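Local coordinates for hypothetical protein (Chromobacterium violaceum, PDB 2O3I) that is of unknown function but belongs to the DUF917 family, with S-Me-THD-like N- and C-terminal domains, at residues A[101-114]-A[126-138]. The protein carries 2 engineered substitutions. Numbering follows the deposited sequence.
Sequences LAYVVAPESGALGF and LAVVDADGAGRAV
Y103 pairs with A127 and V104 with V128 as parallel bridges between strands 101-105 and 127-129, whose axes come within 4.7 Å at 44°; A127 N bonds to A102 O, V104 N to A127 O and V129 N to V104 O. On one face of the sheet A127 CB sits at the rim of the Y103 ring, near its plane, 3.6 Å from CD2, and the tyrosine hydroxyl reaches D59 N. L126 crosses both L101 and V104 at about a right angle, its CD1 pressed tightly against L101 CD1 (3.4 Å) and also meeting V104 CG1 on the other face. V105 CG2, anti to the backbone N, touches both V129 CB and A131 O (3.5 Å to the latter). The strands and helix 111-124 form a beta-alpha-beta crossover within the N-terminal domain, in the parallel part of a mixed sheet where 101-105 lies between 61-69 and 127-129. Beyond V105 the backbones part, and one water bridges A106 N, V129 O and A131 O. Contact resumes in the loops after the strands, where G133 N hydrogen-bonds P107 O (2.8 Å) from above the carbonyl plane. D132 points toward 101-114, and its OD1 takes the S109 hydroxyl at 2.7 Å from above the carboxylate plane and also bonds T225 OG1. Its OD2 accepts A134 N (an Asx turn) on the anti side and G135 N on the syn side, the pair making an Asx motif that, with S109 and T225, fixes the carboxylate's rotation. The F114 ring, 67° from the carboxylate plane, brings CZ to 3.4 Å from D132 OD1. S109 N bonds to R136 O, while E108 extends past A137 so that OE1 receives V138 N at 2.8 Å from above the carboxylate plane, nearly straight at the hydrogen (168°). R136 curls back, NE and NH2 both gripping A137 O in the guanidinium plane, and its NH1 bonds to P317 O.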
# COMPACT_ATOMS: atom_id res chain seq x y z
N LEU A 101 -26.07 -3.37 -5.85
CA LEU A 101 -25.13 -4.46 -6.10
C LEU A 101 -26.02 -5.70 -6.09
O LEU A 101 -26.73 -5.95 -5.12
CB LEU A 101 -24.10 -4.54 -4.97
CG LEU A 101 -22.78 -5.33 -5.11
CD1 LEU A 101 -22.71 -6.37 -4.00
CD2 LEU A 101 -22.64 -5.98 -6.47
N ALA A 102 -25.99 -6.47 -7.18
CA ALA A 102 -26.81 -7.68 -7.28
C ALA A 102 -26.02 -8.91 -7.70
O ALA A 102 -26.53 -10.04 -7.66
CB ALA A 102 -27.96 -7.45 -8.26
N TYR A 103 -24.78 -8.72 -8.13
CA TYR A 103 -24.01 -9.86 -8.57
C TYR A 103 -22.55 -9.84 -8.15
O TYR A 103 -21.94 -8.78 -7.96
CB TYR A 103 -24.08 -9.97 -10.10
CG TYR A 103 -25.48 -9.88 -10.67
CD1 TYR A 103 -25.93 -8.70 -11.28
CD2 TYR A 103 -26.36 -10.96 -10.61
CE1 TYR A 103 -27.23 -8.61 -11.82
CE2 TYR A 103 -27.65 -10.88 -11.15
CZ TYR A 103 -28.08 -9.70 -11.75
OH TYR A 103 -29.36 -9.60 -12.26
N VAL A 104 -22.00 -11.04 -7.96
CA VAL A 104 -20.59 -11.21 -7.62
C VAL A 104 -20.06 -12.14 -8.70
O VAL A 104 -20.83 -12.80 -9.38
CB VAL A 104 -20.38 -11.87 -6.24
CG1 VAL A 104 -20.60 -10.85 -5.14
CG2 VAL A 104 -21.32 -13.05 -6.06
N VAL A 105 -18.74 -12.17 -8.87
CA VAL A 105 -18.16 -13.03 -9.88
C VAL A 105 -16.73 -13.40 -9.50
O VAL A 105 -15.97 -12.55 -9.02
CB VAL A 105 -18.22 -12.35 -11.30
CG1 VAL A 105 -17.43 -11.05 -11.28
CG2 VAL A 105 -17.71 -13.30 -12.38
N ALA A 106 -16.37 -14.67 -9.70
CA ALA A 106 -15.03 -15.13 -9.37
C ALA A 106 -14.05 -14.46 -10.33
O ALA A 106 -14.38 -14.18 -11.47
CB ALA A 106 -14.93 -16.65 -9.52
N PRO A 107 -12.83 -14.19 -9.86
CA PRO A 107 -11.88 -13.55 -10.77
C PRO A 107 -11.37 -14.50 -11.85
O PRO A 107 -11.12 -14.10 -12.98
CB PRO A 107 -10.76 -13.10 -9.83
CG PRO A 107 -10.77 -14.16 -8.76
CD PRO A 107 -12.26 -14.36 -8.51
N GLU A 108 -11.24 -15.78 -11.48
CA GLU A 108 -10.70 -16.81 -12.36
C GLU A 108 -11.28 -18.19 -12.00
O GLU A 108 -12.07 -18.32 -11.07
CB GLU A 108 -9.18 -16.86 -12.19
CG GLU A 108 -8.77 -16.79 -10.72
CD GLU A 108 -7.28 -16.96 -10.49
OE1 GLU A 108 -6.48 -16.39 -11.26
OE2 GLU A 108 -6.90 -17.65 -9.52
N SER A 109 -10.86 -19.21 -12.75
CA SER A 109 -11.30 -20.58 -12.49
C SER A 109 -10.33 -21.26 -11.54
O SER A 109 -9.13 -21.31 -11.81
CB SER A 109 -11.36 -21.39 -13.79
OG SER A 109 -12.52 -21.09 -14.53
N GLY A 110 -10.85 -21.78 -10.44
CA GLY A 110 -10.00 -22.44 -9.47
C GLY A 110 -10.81 -22.89 -8.27
O GLY A 110 -11.91 -22.40 -8.06
N ALA A 111 -10.25 -23.80 -7.49
CA ALA A 111 -10.94 -24.33 -6.32
C ALA A 111 -11.57 -23.29 -5.39
O ALA A 111 -12.70 -23.47 -4.94
CB ALA A 111 -10.01 -25.23 -5.52
N LEU A 112 -10.85 -22.20 -5.12
CA LEU A 112 -11.35 -21.16 -4.22
C LEU A 112 -12.30 -20.16 -4.86
O LEU A 112 -13.33 -19.79 -4.27
CB LEU A 112 -10.19 -20.35 -3.65
CG LEU A 112 -9.63 -20.67 -2.27
CD1 LEU A 112 -8.62 -19.57 -1.94
CD2 LEU A 112 -10.74 -20.72 -1.21
N GLY A 113 -11.92 -19.71 -6.05
CA GLY A 113 -12.69 -18.73 -6.79
C GLY A 113 -14.20 -18.84 -6.80
O GLY A 113 -14.89 -17.92 -6.34
N PHE A 114 -14.71 -19.94 -7.32
CA PHE A 114 -16.15 -20.11 -7.39
C PHE A 114 -16.75 -20.28 -5.99
O PHE A 114 -17.82 -19.74 -5.71
CB PHE A 114 -16.49 -21.29 -8.30
CG PHE A 114 -16.12 -21.07 -9.75
CD1 PHE A 114 -16.68 -20.02 -10.47
CD2 PHE A 114 -15.22 -21.91 -10.39
CE1 PHE A 114 -16.33 -19.80 -11.82
CE2 PHE A 114 -14.86 -21.70 -11.74
CZ PHE A 114 -15.42 -20.65 -12.45
N LEU A 126 -27.02 -12.21 -3.15
CA LEU A 126 -26.69 -11.84 -4.52
C LEU A 126 -26.66 -13.08 -5.40
O LEU A 126 -26.86 -14.19 -4.92
CB LEU A 126 -25.32 -11.16 -4.57
CG LEU A 126 -25.04 -10.07 -3.53
CD1 LEU A 126 -23.58 -9.66 -3.61
CD2 LEU A 126 -25.94 -8.88 -3.75
N ALA A 127 -26.41 -12.88 -6.68
CA ALA A 127 -26.31 -13.99 -7.61
C ALA A 127 -24.88 -14.01 -8.16
O ALA A 127 -24.29 -12.95 -8.41
CB ALA A 127 -27.32 -13.84 -8.74
N VAL A 128 -24.33 -15.20 -8.32
CA VAL A 128 -22.98 -15.36 -8.85
C VAL A 128 -23.10 -15.57 -10.35
O VAL A 128 -23.98 -16.29 -10.82
CB VAL A 128 -22.26 -16.56 -8.19
CG1 VAL A 128 -23.12 -17.80 -8.32
CG2 VAL A 128 -20.89 -16.78 -8.84
N VAL A 129 -22.23 -14.92 -11.12
CA VAL A 129 -22.27 -15.05 -12.57
C VAL A 129 -21.55 -16.32 -13.03
O VAL A 129 -20.48 -16.64 -12.52
CB VAL A 129 -21.63 -13.81 -13.23
CG1 VAL A 129 -21.62 -13.96 -14.75
CG2 VAL A 129 -22.40 -12.57 -12.81
N ASP A 130 -22.14 -17.04 -13.98
CA ASP A 130 -21.53 -18.27 -14.49
C ASP A 130 -20.47 -17.85 -15.49
O ASP A 130 -20.69 -17.88 -16.70
CB ASP A 130 -22.60 -19.16 -15.18
CG ASP A 130 -22.06 -20.55 -15.55
OD1 ASP A 130 -20.90 -20.87 -15.20
OD2 ASP A 130 -22.80 -21.33 -16.18
N ALA A 131 -19.33 -17.44 -14.95
CA ALA A 131 -18.21 -16.97 -15.75
C ALA A 131 -17.08 -16.54 -14.84
O ALA A 131 -17.21 -16.57 -13.62
CB ALA A 131 -18.65 -15.77 -16.59
N ASP A 132 -15.96 -16.14 -15.45
CA ASP A 132 -14.81 -15.61 -14.74
C ASP A 132 -13.86 -14.97 -15.74
O ASP A 132 -14.07 -15.05 -16.95
CB ASP A 132 -14.10 -16.69 -13.90
CG ASP A 132 -13.38 -17.71 -14.75
OD1 ASP A 132 -13.92 -18.82 -14.90
OD2 ASP A 132 -12.27 -17.40 -15.26
N GLY A 133 -12.81 -14.33 -15.24
CA GLY A 133 -11.87 -13.62 -16.09
C GLY A 133 -10.92 -14.32 -17.05
O GLY A 133 -10.22 -13.62 -17.79
N ALA A 134 -10.89 -15.65 -17.09
CA ALA A 134 -9.96 -16.31 -18.00
C ALA A 134 -10.32 -17.74 -18.37
O ALA A 134 -9.94 -18.22 -19.44
CB ALA A 134 -8.56 -16.30 -17.39
N GLY A 135 -11.06 -18.41 -17.50
CA GLY A 135 -11.41 -19.80 -17.76
C GLY A 135 -10.31 -20.65 -17.16
O GLY A 135 -10.33 -21.88 -17.25
N ARG A 136 -9.33 -19.98 -16.56
CA ARG A 136 -8.20 -20.63 -15.90
C ARG A 136 -7.74 -19.72 -14.75
O ARG A 136 -8.36 -18.68 -14.50
CB ARG A 136 -7.03 -20.83 -16.88
CG ARG A 136 -6.60 -19.57 -17.61
CD ARG A 136 -5.22 -19.73 -18.23
NE ARG A 136 -4.20 -19.92 -17.20
CZ ARG A 136 -2.97 -20.36 -17.41
NH1 ARG A 136 -2.57 -20.65 -18.64
NH2 ARG A 136 -2.14 -20.52 -16.39
N ALA A 137 -6.69 -20.13 -14.06
CA ALA A 137 -6.15 -19.32 -12.97
C ALA A 137 -4.91 -18.64 -13.53
O ALA A 137 -4.15 -19.26 -14.28
CB ALA A 137 -5.79 -20.19 -11.78
N VAL A 138 -4.72 -17.37 -13.19
CA VAL A 138 -3.57 -16.64 -13.70
C VAL A 138 -2.75 -16.03 -12.56
O VAL A 138 -3.29 -15.71 -11.50
CB VAL A 138 -4.01 -15.50 -14.67
CG1 VAL A 138 -4.88 -16.07 -15.78
CG2 VAL A 138 -4.75 -14.41 -13.91
O HOH W 1 -17.99 -16.65 -11.06